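Side-chain contacts in RNA-directed RNA polymerase (Infectious pancreatic necrosis virus, PDB 3ZED), which catalyses template-directed RNA synthesis from ribonucleoside triphosphates and is probably found both free and covalently attached to the viral genomic RNA: residues Q416-Y421 / N480-T485; T193-A198 / L423-T428; D381-Y386 / I486-W491; H329-M334 / A441-N446. All blocks are in the same frame, centred on the assembly; numbering follows the deposited sequence.

Interaction 1. Residues Q416-Y421 / N480-T485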
loop_
_atom_site.group_PDB
_atom_site.type_symbol
_atom_site.label_atom_id
_atom_site.label_comp_id
_atom_site.label_asym_id
_atom_site.label_seq_id
_atom_site.Cartn_x
_atom_site.Cartn_y
_atom_site.Cartn_z
ATOM N N GLN B 416 -1.595 -10.697 12.114
ATOM C CA GLN B 416 -2.590 -11.267 13.008
ATOM C C GLN B 416 -3.071 -10.206 14.021
ATOM O O GLN B 416 -4.267 -10.134 14.292
ATOM C CB GLN B 416 -2.014 -12.486 13.720
ATOM C CG GLN B 416 -3.067 -13.288 14.474
ATOM C CD GLN B 416 -2.466 -14.527 15.041
ATOM O OE1 GLN B 416 -1.501 -14.475 15.809
ATOM N NE2 GLN B 416 -3.017 -15.663 14.667
ATOM N N ALA B 417 -2.139 -9.388 14.567
ATOM C CA ALA B 417 -2.455 -8.293 15.504
ATOM C C ALA B 417 -3.293 -7.205 14.794
ATOM O O ALA B 417 -4.218 -6.653 15.397
ATOM C CB ALA B 417 -1.178 -7.699 16.083
ATOM N N MET B 418 -3.009 -6.941 13.505
ATOM C CA MET B 418 -3.802 -5.982 12.710
ATOM C C MET B 418 -5.230 -6.554 12.520
ATOM O O MET B 418 -6.205 -5.810 12.654
ATOM C CB MET B 418 -3.130 -5.680 11.362
ATOM C CG MET B 418 -3.967 -4.765 10.434
ATOM S SD MET B 418 -4.552 -3.215 11.195
ATOM C CE MET B 418 -2.966 -2.407 11.611
ATOM N N MET B 419 -5.340 -7.870 12.233
ATOM C CA MET B 419 -6.631 -8.571 12.080
ATOM C C MET B 419 -7.435 -8.490 13.379
ATOM O O MET B 419 -8.652 -8.274 13.337
ATOM C CB MET B 419 -6.426 -10.050 11.663
ATOM C CG MET B 419 -6.127 -10.212 10.187
ATOM S SD MET B 419 -7.497 -9.674 9.136
ATOM C CE MET B 419 -7.132 -10.597 7.635
ATOM N N TYR B 420 -6.742 -8.628 14.535
ATOM C CA TYR B 420 -7.362 -8.496 15.853
ATOM C C TYR B 420 -7.976 -7.086 15.993
ATOM O O TYR B 420 -9.127 -6.957 16.389
ATOM C CB TYR B 420 -6.323 -8.769 16.957
ATOM C CG TYR B 420 -6.852 -8.532 18.353
ATOM C CD1 TYR B 420 -7.510 -9.543 19.052
ATOM C CD2 TYR B 420 -6.700 -7.295 18.979
ATOM C CE1 TYR B 420 -8.033 -9.320 20.322
ATOM C CE2 TYR B 420 -7.224 -7.060 20.247
ATOM C CZ TYR B 420 -7.880 -8.081 20.921
ATOM O OH TYR B 420 -8.387 -7.865 22.180
ATOM N N TYR B 421 -7.194 -6.040 15.661
ATOM C CA TYR B 421 -7.619 -4.642 15.744
ATOM C C TYR B 421 -8.830 -4.360 14.841
ATOM O O TYR B 421 -9.792 -3.743 15.298
ATOM C CB TYR B 421 -6.451 -3.709 15.392
ATOM C CG TYR B 421 -6.816 -2.244 15.453
ATOM C CD1 TYR B 421 -7.150 -1.637 16.659
ATOM C CD2 TYR B 421 -6.825 -1.463 14.304
ATOM C CE1 TYR B 421 -7.507 -0.293 16.720
ATOM C CE2 TYR B 421 -7.170 -0.113 14.351
ATOM C CZ TYR B 421 -7.523 0.464 15.559
ATOM O OH TYR B 421 -7.838 1.793 15.615
ATOM N N ASN B 480 2.565 -2.454 7.628
ATOM C CA ASN B 480 3.699 -1.530 7.745
ATOM C C ASN B 480 3.402 -0.445 8.781
ATOM O O ASN B 480 4.274 -0.110 9.583
ATOM C CB ASN B 480 4.020 -0.899 6.385
ATOM C CG ASN B 480 4.841 -1.779 5.464
ATOM O OD1 ASN B 480 5.369 -2.813 5.850
ATOM N ND2 ASN B 480 4.955 -1.390 4.217
ATOM N N HIS B 481 2.144 0.074 8.799
ATOM C CA HIS B 481 1.715 1.102 9.756
ATOM C C HIS B 481 1.790 0.573 11.202
ATOM O O HIS B 481 2.181 1.316 12.104
ATOM C CB HIS B 481 0.298 1.590 9.409
ATOM C CG HIS B 481 -0.070 2.909 10.032
ATOM N ND1 HIS B 481 0.085 4.107 9.341
ATOM C CD2 HIS B 481 -0.619 3.171 11.243
ATOM C CE1 HIS B 481 -0.388 5.049 10.144
ATOM N NE2 HIS B 481 -0.797 4.537 11.312
ATOM N N LEU B 482 1.448 -0.714 11.411
ATOM C CA LEU B 482 1.537 -1.345 12.730
ATOM C C LEU B 482 3.023 -1.443 13.187
ATOM O O LEU B 482 3.339 -1.149 14.348
ATOM C CB LEU B 482 0.848 -2.718 12.719
ATOM C CG LEU B 482 1.067 -3.680 13.919
ATOM C CD1 LEU B 482 0.846 -2.986 15.257
ATOM C CD2 LEU B 482 0.061 -4.772 13.866
ATOM N N MET B 483 3.918 -1.833 12.280
ATOM C CA MET B 483 5.354 -1.925 12.588
ATOM C C MET B 483 5.922 -0.558 12.980
ATOM O O MET B 483 6.632 -0.474 13.982
ATOM C CB MET B 483 6.131 -2.557 11.443
ATOM C CG MET B 483 5.814 -4.032 11.290
ATOM S SD MET B 483 6.905 -4.888 10.139
ATOM C CE MET B 483 6.355 -4.204 8.580
ATOM N N SER B 484 5.530 0.517 12.264
ATOM C CA SER B 484 5.967 1.878 12.609
ATOM C C SER B 484 5.403 2.307 13.960
ATOM O O SER B 484 6.106 2.970 14.717
ATOM C CB SER B 484 5.552 2.873 11.532
ATOM O OG SER B 484 6.263 2.613 10.338
ATOM N N THR B 485 4.165 1.882 14.279
ATOM C CA THR B 485 3.490 2.135 15.567
ATOM C C THR B 485 4.324 1.548 16.731
ATOM O O THR B 485 4.476 2.199 17.769
ATOM C CB THR B 485 2.054 1.571 15.519
ATOM O OG1 THR B 485 1.300 2.390 14.628
ATOM C CG2 THR B 485 1.377 1.522 16.890
#
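L482 of helix 476-493 points its CB at helix 412-426 and meets A417 and M418 through van der Waals contacts, with no hydrogen bond across. The two branches of the contact are separable by atom. On one side, CD2 of L482 ends against the methyl group of A417, with CD2 to CB at 3.9 Å; the same CD2 lies 3.8 Å from the backbone N of M418 and so rests on the helix surface between the two residues. On the other, the M418 methyl CE comes back to within 4.0 Å of L482 CB. M418 can reach that far because its chain, starting anti to the backbone N (chi1 176°), then folds at chi2 and chi3. M418 and L482 run alongside each other with their ends pointing opposite ways, and M418 CA stays 7.1 Å from L482 CA. Helix 476-493 also packs on strand 382-386 of the palm sheet, so this contact ties helix 412-426 to that layer.

The polar bonds nearby run within helix 476-493 or to other parts of the chain. T485 OG1 donates to H481 O, 2.9 Å away, from the face opposite to that used by T485 N. Q416 NE2 bonds to M445 O, and H481 NE2 to T204 O.

Without directional bonds between the segments, the helix pair depends here on shape and exclusion of water.

Interaction 2. Residues T193-A198 / L423-T428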
loop_
_atom_site.group_PDB
_atom_site.type_symbol
_atom_site.label_atom_id
_atom_site.label_comp_id
_atom_site.label_asym_id
_atom_site.label_seq_id
_atom_site.Cartn_x
_atom_site.Cartn_y
_atom_site.Cartn_z
ATOM N N THR B 193 0.847 -7.608 23.951
ATOM C CA THR B 193 -0.277 -8.508 23.705
ATOM C C THR B 193 -1.060 -7.899 22.510
ATOM O O THR B 193 -0.781 -6.759 22.137
ATOM C CB THR B 193 -1.163 -8.671 24.953
ATOM O OG1 THR B 193 -1.767 -7.412 25.256
ATOM C CG2 THR B 193 -0.419 -9.235 26.181
ATOM N N ASN B 194 -2.057 -8.618 21.957
ATOM C CA ASN B 194 -2.889 -8.105 20.869
ATOM C C ASN B 194 -3.661 -6.872 21.328
ATOM O O ASN B 194 -3.735 -5.892 20.590
ATOM C CB ASN B 194 -3.853 -9.170 20.372
ATOM C CG ASN B 194 -3.226 -10.215 19.487
ATOM O OD1 ASN B 194 -2.319 -9.944 18.704
ATOM N ND2 ASN B 194 -3.722 -11.436 19.574
ATOM N N GLU B 195 -4.176 -6.900 22.568
ATOM C CA GLU B 195 -4.955 -5.801 23.148
ATOM C C GLU B 195 -4.095 -4.558 23.392
ATOM O O GLU B 195 -4.559 -3.454 23.117
ATOM C CB GLU B 195 -5.683 -6.248 24.436
ATOM C CG GLU B 195 -6.645 -5.218 25.016
ATOM C CD GLU B 195 -7.766 -4.686 24.138
ATOM O OE1 GLU B 195 -8.120 -5.337 23.125
ATOM O OE2 GLU B 195 -8.315 -3.618 24.491
ATOM N N GLN B 196 -2.847 -4.728 23.855
ATOM C CA GLN B 196 -1.932 -3.594 24.061
ATOM C C GLN B 196 -1.623 -2.901 22.728
ATOM O O GLN B 196 -1.628 -1.668 22.671
ATOM C CB GLN B 196 -0.651 -4.037 24.760
ATOM C CG GLN B 196 -0.853 -4.271 26.250
ATOM C CD GLN B 196 0.349 -4.876 26.928
ATOM O OE1 GLN B 196 1.166 -5.582 26.314
ATOM N NE2 GLN B 196 0.453 -4.640 28.230
ATOM N N LEU B 197 -1.418 -3.688 21.652
ATOM C CA LEU B 197 -1.198 -3.139 20.312
ATOM C C LEU B 197 -2.435 -2.405 19.798
ATOM O O LEU B 197 -2.297 -1.323 19.225
ATOM C CB LEU B 197 -0.803 -4.223 19.317
ATOM C CG LEU B 197 0.643 -4.678 19.356
ATOM C CD1 LEU B 197 0.876 -5.663 18.273
ATOM C CD2 LEU B 197 1.612 -3.507 19.172
ATOM N N ALA B 198 -3.638 -2.969 20.048
ATOM C CA ALA B 198 -4.926 -2.382 19.675
ATOM C C ALA B 198 -5.113 -1.003 20.321
ATOM O O ALA B 198 -5.600 -0.087 19.659
ATOM C CB ALA B 198 -6.062 -3.314 20.078
ATOM N N LEU B 423 -11.084 -6.605 13.623
ATOM C CA LEU B 423 -12.255 -7.384 14.038
ATOM C C LEU B 423 -12.837 -6.927 15.370
ATOM O O LEU B 423 -14.033 -7.078 15.556
ATOM C CB LEU B 423 -11.955 -8.891 14.085
ATOM C CG LEU B 423 -12.373 -9.692 12.839
ATOM C CD1 LEU B 423 -11.553 -9.278 11.601
ATOM C CD2 LEU B 423 -12.227 -11.189 13.082
ATOM N N THR B 424 -12.025 -6.336 16.268
ATOM C CA THR B 424 -12.526 -5.868 17.563
ATOM C C THR B 424 -13.022 -4.406 17.466
ATOM O O THR B 424 -14.070 -4.100 18.002
ATOM C CB THR B 424 -11.466 -6.040 18.690
ATOM O OG1 THR B 424 -10.269 -5.336 18.361
ATOM C CG2 THR B 424 -11.122 -7.497 18.966
ATOM N N ARG B 425 -12.282 -3.518 16.790
ATOM C CA ARG B 425 -12.636 -2.100 16.718
ATOM C C ARG B 425 -13.461 -1.732 15.473
ATOM O O ARG B 425 -14.154 -0.717 15.502
ATOM C CB ARG B 425 -11.363 -1.215 16.790
ATOM C CG ARG B 425 -10.856 -0.908 18.210
ATOM C CD ARG B 425 -10.328 -2.131 18.947
ATOM N NE ARG B 425 -9.791 -1.763 20.255
ATOM C CZ ARG B 425 -9.334 -2.617 21.161
ATOM N NH1 ARG B 425 -9.323 -3.921 20.914
ATOM N NH2 ARG B 425 -8.878 -2.173 22.324
ATOM N N GLY B 426 -13.374 -2.527 14.411
ATOM C CA GLY B 426 -14.098 -2.255 13.174
ATOM C C GLY B 426 -15.365 -3.081 13.059
ATOM O O GLY B 426 -16.476 -2.555 13.167
ATOM N N TRP B 427 -15.187 -4.403 12.888
ATOM C CA TRP B 427 -16.232 -5.412 12.707
ATOM C C TRP B 427 -16.945 -5.730 14.020
ATOM O O TRP B 427 -17.019 -6.893 14.448
ATOM C CB TRP B 427 -15.603 -6.665 12.076
ATOM C CG TRP B 427 -15.164 -6.400 10.662
ATOM C CD1 TRP B 427 -13.891 -6.198 10.221
ATOM C CD2 TRP B 427 -16.020 -6.203 9.528
ATOM N NE1 TRP B 427 -13.895 -5.938 8.873
ATOM C CE2 TRP B 427 -15.188 -5.927 8.422
ATOM C CE3 TRP B 427 -17.418 -6.247 9.338
ATOM C CZ2 TRP B 427 -15.703 -5.697 7.139
ATOM C CZ3 TRP B 427 -17.927 -5.994 8.075
ATOM C CH2 TRP B 427 -17.078 -5.744 6.987
ATOM N N THR B 428 -17.509 -4.684 14.640
ATOM C CA THR B 428 -18.223 -4.813 15.911
ATOM C C THR B 428 -19.514 -3.981 15.891
ATOM O O THR B 428 -19.507 -2.852 15.411
ATOM C CB THR B 428 -17.291 -4.429 17.101
ATOM O OG1 THR B 428 -17.952 -4.711 18.332
ATOM C CG2 THR B 428 -16.868 -2.952 17.087
#
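A buried, end-on bidentate salt bridge between E195 and R425 fastens helix 194-204 to helix 412-426. NH1 of R425 donates to OE1 of E195 at 2.9 Å, and NH2 of R425 to OE2 of E195 at 2.7 Å. Both oxygens lie close to the guanidinium plane, yet the carboxylate is turned 30° against it: OE1 is met on its syn side, whereas OE2 is approached from above the carboxylate plane. A bend at chi2 in each chain brings the groups together, and the chains cross at about a right angle.

Several second-shell bonds restrict the pair. T424 OG1 accepts from R425 NH1 exactly in the guanidinium plane, Y420 OH bonds to E195 OE1, and E202 forms a further salt bridge with R425 NE. Two carboxylates thus face one guanidinium, which should stabilise its positive charge. E195 sits in the first turn of helix 194-204, inside the capping box that T193 and Q196 form, with Q196 N donating to T193 OG1 at 3.2 Å.

Over one face of the guanidinium sits A198, its CB 3.4 Å from R425 NH1 and offset toward the rim.

Interaction 3. Residues D381-Y386 / I486-W491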
loop_
_atom_site.group_PDB
_atom_site.type_symbol
_atom_site.label_atom_id
_atom_site.label_comp_id
_atom_site.label_asym_id
_atom_site.label_seq_id
_atom_site.Cartn_x
_atom_site.Cartn_y
_atom_site.Cartn_z
ATOM N N ASP B 381 7.034 18.033 21.187
ATOM C CA ASP B 381 7.523 17.050 20.229
ATOM C C ASP B 381 6.360 16.617 19.369
ATOM O O ASP B 381 5.212 16.753 19.773
ATOM C CB ASP B 381 8.181 15.847 20.941
ATOM C CG ASP B 381 9.445 16.177 21.725
ATOM O OD1 ASP B 381 10.193 17.082 21.301
ATOM O OD2 ASP B 381 9.693 15.516 22.755
ATOM N N LEU B 382 6.640 16.116 18.184
ATOM C CA LEU B 382 5.585 15.711 17.259
ATOM C C LEU B 382 5.983 14.434 16.525
ATOM O O LEU B 382 7.153 14.266 16.156
ATOM C CB LEU B 382 5.364 16.872 16.259
ATOM C CG LEU B 382 4.124 16.893 15.375
ATOM C CD1 LEU B 382 2.824 17.001 16.211
ATOM C CD2 LEU B 382 4.202 18.083 14.433
ATOM N N VAL B 383 5.011 13.540 16.327
ATOM C CA VAL B 383 5.215 12.314 15.583
ATOM C C VAL B 383 4.075 12.154 14.578
ATOM O O VAL B 383 2.930 12.490 14.866
ATOM C CB VAL B 383 5.438 11.044 16.472
ATOM C CG1 VAL B 383 4.168 10.601 17.209
ATOM C CG2 VAL B 383 6.021 9.893 15.649
ATOM N N MET B 384 4.416 11.692 13.374
ATOM C CA MET B 384 3.467 11.422 12.287
ATOM C C MET B 384 3.804 10.083 11.691
ATOM O O MET B 384 4.993 9.748 11.577
ATOM C CB MET B 384 3.468 12.519 11.214
ATOM C CG MET B 384 3.086 13.879 11.746
ATOM S SD MET B 384 2.939 15.008 10.380
ATOM C CE MET B 384 3.079 16.562 11.197
ATOM N N ILE B 385 2.773 9.298 11.336
ATOM C CA ILE B 385 2.970 7.934 10.808
ATOM C C ILE B 385 2.166 7.698 9.559
ATOM O O ILE B 385 0.981 7.990 9.515
ATOM C CB ILE B 385 2.647 6.840 11.882
ATOM C CG1 ILE B 385 3.441 7.067 13.196
ATOM C CG2 ILE B 385 2.878 5.414 11.351
ATOM C CD1 ILE B 385 2.813 6.391 14.437
ATOM N N TYR B 386 2.807 7.083 8.573
ATOM C CA TYR B 386 2.188 6.654 7.334
ATOM C C TYR B 386 2.835 5.354 6.883
ATOM O O TYR B 386 3.901 5.407 6.267
ATOM C CB TYR B 386 2.292 7.728 6.235
ATOM C CG TYR B 386 1.434 7.388 5.031
ATOM C CD1 TYR B 386 1.932 6.606 3.990
ATOM C CD2 TYR B 386 0.122 7.829 4.942
ATOM C CE1 TYR B 386 1.134 6.253 2.901
ATOM C CE2 TYR B 386 -0.678 7.506 3.846
ATOM C CZ TYR B 386 -0.170 6.709 2.832
ATOM O OH TYR B 386 -0.939 6.368 1.753
ATOM N N ILE B 486 4.866 0.326 16.532
ATOM C CA ILE B 486 5.699 -0.375 17.506
ATOM C C ILE B 486 7.003 0.417 17.731
ATOM O O ILE B 486 7.388 0.641 18.885
ATOM C CB ILE B 486 5.964 -1.850 17.067
ATOM C CG1 ILE B 486 4.659 -2.676 17.123
ATOM C CG2 ILE B 486 7.115 -2.488 17.902
ATOM C CD1 ILE B 486 4.710 -4.105 16.510
ATOM N N VAL B 487 7.658 0.858 16.632
ATOM C CA VAL B 487 8.895 1.636 16.699
ATOM C C VAL B 487 8.624 2.964 17.467
ATOM O O VAL B 487 9.382 3.305 18.377
ATOM C CB VAL B 487 9.520 1.864 15.281
ATOM C CG1 VAL B 487 10.686 2.854 15.324
ATOM C CG2 VAL B 487 9.965 0.545 14.649
ATOM N N VAL B 488 7.512 3.653 17.146
ATOM C CA VAL B 488 7.125 4.933 17.776
ATOM C C VAL B 488 6.784 4.710 19.263
ATOM O O VAL B 488 7.281 5.467 20.093
ATOM C CB VAL B 488 5.986 5.660 17.003
ATOM C CG1 VAL B 488 5.428 6.845 17.791
ATOM C CG2 VAL B 488 6.478 6.118 15.636
ATOM N N ALA B 489 5.999 3.662 19.599
ATOM C CA ALA B 489 5.665 3.333 20.994
ATOM C C ALA B 489 6.938 3.097 21.834
ATOM O O ALA B 489 7.004 3.528 22.985
ATOM C CB ALA B 489 4.775 2.104 21.043
ATOM N N GLU B 490 7.951 2.434 21.242
ATOM C CA GLU B 490 9.224 2.148 21.906
ATOM C C GLU B 490 10.062 3.425 22.047
ATOM O O GLU B 490 10.748 3.571 23.043
ATOM C CB GLU B 490 10.005 1.037 21.179
ATOM C CG GLU B 490 9.433 -0.351 21.426
ATOM C CD GLU B 490 9.463 -0.825 22.865
ATOM O OE1 GLU B 490 10.464 -0.567 23.576
ATOM O OE2 GLU B 490 8.469 -1.458 23.283
ATOM N N TRP B 491 9.951 4.363 21.095
ATOM C CA TRP B 491 10.625 5.667 21.163
ATOM C C TRP B 491 10.046 6.459 22.339
ATOM O O TRP B 491 10.812 6.957 23.163
ATOM C CB TRP B 491 10.479 6.411 19.827
ATOM C CG TRP B 491 10.775 7.883 19.845
ATOM C CD1 TRP B 491 12.005 8.474 19.892
ATOM C CD2 TRP B 491 9.823 8.947 19.690
ATOM N NE1 TRP B 491 11.880 9.839 19.791
ATOM C CE2 TRP B 491 10.549 10.159 19.673
ATOM C CE3 TRP B 491 8.417 8.993 19.559
ATOM C CZ2 TRP B 491 9.915 11.411 19.559
ATOM C CZ3 TRP B 491 7.793 10.230 19.442
ATOM C CH2 TRP B 491 8.538 11.422 19.445
#
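The indole of W491 meets V383 obliquely, its CZ3 lying 3.9 Å from V383 CB. At the edge of the same indole, in its plane, lies the carbonyl O of V488 from one turn earlier in the helix. The ring of F504 also meets the indole, with the two planes steeply inclined, and NE1 has weak bonds to Q394 OE1 and P497 O.

V488 carries the rest of the contact. It reaches tip to tip toward two strand residues at once: CG1 of V488 stands 3.8 Å from CG2 of V383, while CG2 of V488 meets CD1 of I385 at 3.9 Å. For I385 the extended end of the chain (chi2 158°) is what brings CD1 to the helix. The valine thereby fits between neighbouring inward-facing positions of the strand.

This is helix-on-sheet packing in the polymerase palm. Strand 382-386 is an edge strand of the four-stranded antiparallel sheet, though I385 also bonds through its backbone to P353 and L355. The axes of the two short segments come within 10.3 Å, and their N-to-C directions differ by 165°, nearly antiparallel. Strand alternation gives this strand two apolar sides: V383 and I385 point to this helix, whereas L382 and M384 point away and touch helix 364-377. The strand leads into the turn beginning at A387, where an Ala-Asp-Asn sequence is the birnavirus form of catalytic motif C. Beyond the apolar cluster, D381 forms a salt bridge with K496, and E490 pairs with K510.

Interaction 4. Residues H329-M334 / A441-N446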
loop_
_atom_site.group_PDB
_atom_site.type_symbol
_atom_site.label_atom_id
_atom_site.label_comp_id
_atom_site.label_asym_id
_atom_site.label_seq_id
_atom_site.Cartn_x
_atom_site.Cartn_y
_atom_site.Cartn_z
ATOM N N HIS B 329 -6.744 -11.950 -2.574
ATOM C CA HIS B 329 -6.884 -10.490 -2.536
ATOM C C HIS B 329 -8.338 -10.089 -2.212
ATOM O O HIS B 329 -8.550 -9.198 -1.395
ATOM C CB HIS B 329 -6.437 -9.860 -3.869
ATOM C CG HIS B 329 -6.610 -8.378 -3.885
ATOM N ND1 HIS B 329 -5.778 -7.550 -3.143
ATOM C CD2 HIS B 329 -7.550 -7.619 -4.496
ATOM C CE1 HIS B 329 -6.225 -6.323 -3.339
ATOM N NE2 HIS B 329 -7.276 -6.309 -4.155
ATOM N N LEU B 330 -9.320 -10.772 -2.827
ATOM C CA LEU B 330 -10.749 -10.522 -2.655
ATOM C C LEU B 330 -11.189 -10.792 -1.197
ATOM O O LEU B 330 -11.843 -9.947 -0.591
ATOM C CB LEU B 330 -11.524 -11.412 -3.653
ATOM C CG LEU B 330 -13.015 -11.135 -3.922
ATOM C CD1 LEU B 330 -13.264 -9.671 -4.390
ATOM C CD2 LEU B 330 -13.557 -12.127 -4.941
ATOM N N LEU B 331 -10.780 -11.941 -0.626
ATOM C CA LEU B 331 -11.113 -12.337 0.757
ATOM C C LEU B 331 -10.478 -11.390 1.798
ATOM O O LEU B 331 -11.153 -10.998 2.747
ATOM C CB LEU B 331 -10.687 -13.789 1.026
ATOM C CG LEU B 331 -11.425 -14.887 0.250
ATOM C CD1 LEU B 331 -10.679 -16.226 0.363
ATOM C CD2 LEU B 331 -12.874 -15.038 0.713
ATOM N N LEU B 332 -9.212 -10.993 1.595
ATOM C CA LEU B 332 -8.514 -10.061 2.481
ATOM C C LEU B 332 -9.162 -8.666 2.446
ATOM O O LEU B 332 -9.369 -8.055 3.496
ATOM C CB LEU B 332 -7.010 -9.929 2.091
ATOM C CG LEU B 332 -6.077 -11.105 2.363
ATOM C CD1 LEU B 332 -4.696 -10.803 1.883
ATOM C CD2 LEU B 332 -6.028 -11.457 3.837
ATOM N N SER B 333 -9.473 -8.178 1.226
ATOM C CA SER B 333 -10.050 -6.853 0.971
ATOM C C SER B 333 -11.436 -6.732 1.553
ATOM O O SER B 333 -11.811 -5.625 1.928
ATOM C CB SER B 333 -10.063 -6.536 -0.522
ATOM O OG SER B 333 -8.728 -6.494 -0.989
ATOM N N MET B 334 -12.174 -7.856 1.679
ATOM C CA MET B 334 -13.497 -7.877 2.313
ATOM C C MET B 334 -13.392 -7.533 3.829
ATOM O O MET B 334 -14.347 -7.032 4.403
ATOM C CB MET B 334 -14.166 -9.243 2.116
ATOM C CG MET B 334 -14.820 -9.392 0.772
ATOM S SD MET B 334 -15.366 -11.086 0.420
ATOM C CE MET B 334 -16.737 -11.245 1.553
ATOM N N ALA B 441 -13.787 -15.528 11.356
ATOM C CA ALA B 441 -12.808 -15.345 12.448
ATOM C C ALA B 441 -11.626 -16.305 12.222
ATOM O O ALA B 441 -10.490 -15.915 12.453
ATOM C CB ALA B 441 -13.456 -15.618 13.807
ATOM N N THR B 442 -11.893 -17.522 11.693
ATOM C CA THR B 442 -10.878 -18.534 11.376
ATOM C C THR B 442 -10.017 -18.056 10.209
ATOM O O THR B 442 -8.789 -18.128 10.286
ATOM C CB THR B 442 -11.548 -19.887 11.062
ATOM O OG1 THR B 442 -12.362 -20.241 12.174
ATOM C CG2 THR B 442 -10.532 -21.009 10.785
ATOM N N PHE B 443 -10.660 -17.569 9.127
ATOM C CA PHE B 443 -9.912 -17.071 7.985
ATOM C C PHE B 443 -9.037 -15.921 8.407
ATOM O O PHE B 443 -7.832 -15.981 8.177
ATOM C CB PHE B 443 -10.833 -16.645 6.829
ATOM C CG PHE B 443 -10.078 -15.961 5.710
ATOM C CD1 PHE B 443 -9.170 -16.673 4.922
ATOM C CD2 PHE B 443 -10.201 -14.589 5.504
ATOM C CE1 PHE B 443 -8.425 -16.030 3.919
ATOM C CE2 PHE B 443 -9.446 -13.940 4.511
ATOM C CZ PHE B 443 -8.563 -14.664 3.724
ATOM N N ALA B 444 -9.620 -14.900 9.064
ATOM C CA ALA B 444 -8.895 -13.682 9.435
ATOM C C ALA B 444 -7.783 -13.912 10.451
ATOM O O ALA B 444 -6.673 -13.419 10.239
ATOM C CB ALA B 444 -9.867 -12.634 9.963
ATOM N N MET B 445 -8.065 -14.663 11.532
ATOM C CA MET B 445 -7.108 -14.850 12.621
ATOM C C MET B 445 -6.171 -16.023 12.460
ATOM O O MET B 445 -5.012 -15.929 12.855
ATOM C CB MET B 445 -7.842 -15.020 13.979
ATOM C CG MET B 445 -8.791 -13.867 14.354
ATOM S SD MET B 445 -8.120 -12.172 14.185
ATOM C CE MET B 445 -6.786 -12.221 15.355
ATOM N N ASN B 446 -6.668 -17.135 11.956
ATOM C CA ASN B 446 -5.896 -18.362 11.969
ATOM C C ASN B 446 -5.242 -18.744 10.659
ATOM O O ASN B 446 -4.306 -19.543 10.698
ATOM C CB ASN B 446 -6.797 -19.523 12.438
ATOM C CG ASN B 446 -7.472 -19.284 13.768
ATOM O OD1 ASN B 446 -8.667 -19.064 13.836
ATOM N ND2 ASN B 446 -6.734 -19.356 14.856
#
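F443 reaches from helix 438-452 to L331 and L332 on helix 326-340, and its side chain makes the whole of this contact from one side. CB points toward the opposing helix, and with CG placed anti to the backbone N (chi1 173°) the ring is carried outward into the gap. Its far atoms do the touching. CE2 lies 3.7 Å from L331 CB and 3.8 Å from the carbonyl O of L331, so this ring atom sits by the start of the leucine and close to the helix backbone. At the tip, CZ comes to 3.5 Å from L331 CB and has L332 CD2 at 4.1 Å. Both leucine atoms approach the ring obliquely, and the L332 side chain crosses F443 at about a right angle.

The backbones remain well apart, 8.7 Å between L331 CA and F443 CA, a gap consistent with one aromatic ring bridging it. The phenyl group also touches A448 on its own helix and F270 and I271 of helix 260-278, which also touches L331. Three helices therefore share this cluster.

With no polar pair across the segments, the contact rests on van der Waals packing of the phenyl tip against L331 CB and L332 CD2, consistent with its burial.

All four contacts are buried, although V383 in interaction 3 is partly exposed, but their chemistry differs. Interaction 2 is the ionic one; interactions 1, 3 and 4 are apolar, helix on helix in 1 and 4 and helix on strand in 3. The centre of interaction 1 is about 14 Å from the centre of the chain, against about 21 Å for interaction 2. Helix 412-426 serves both, and Y420 links them through its bond to E195. Helix 476-493 serves interactions 1 and 3, whose residues touch around H481, S484 and I385. Interaction 4 joins interaction 1 through Q416 and M445, but stays about 14 Å, nearest atoms, from interaction 3.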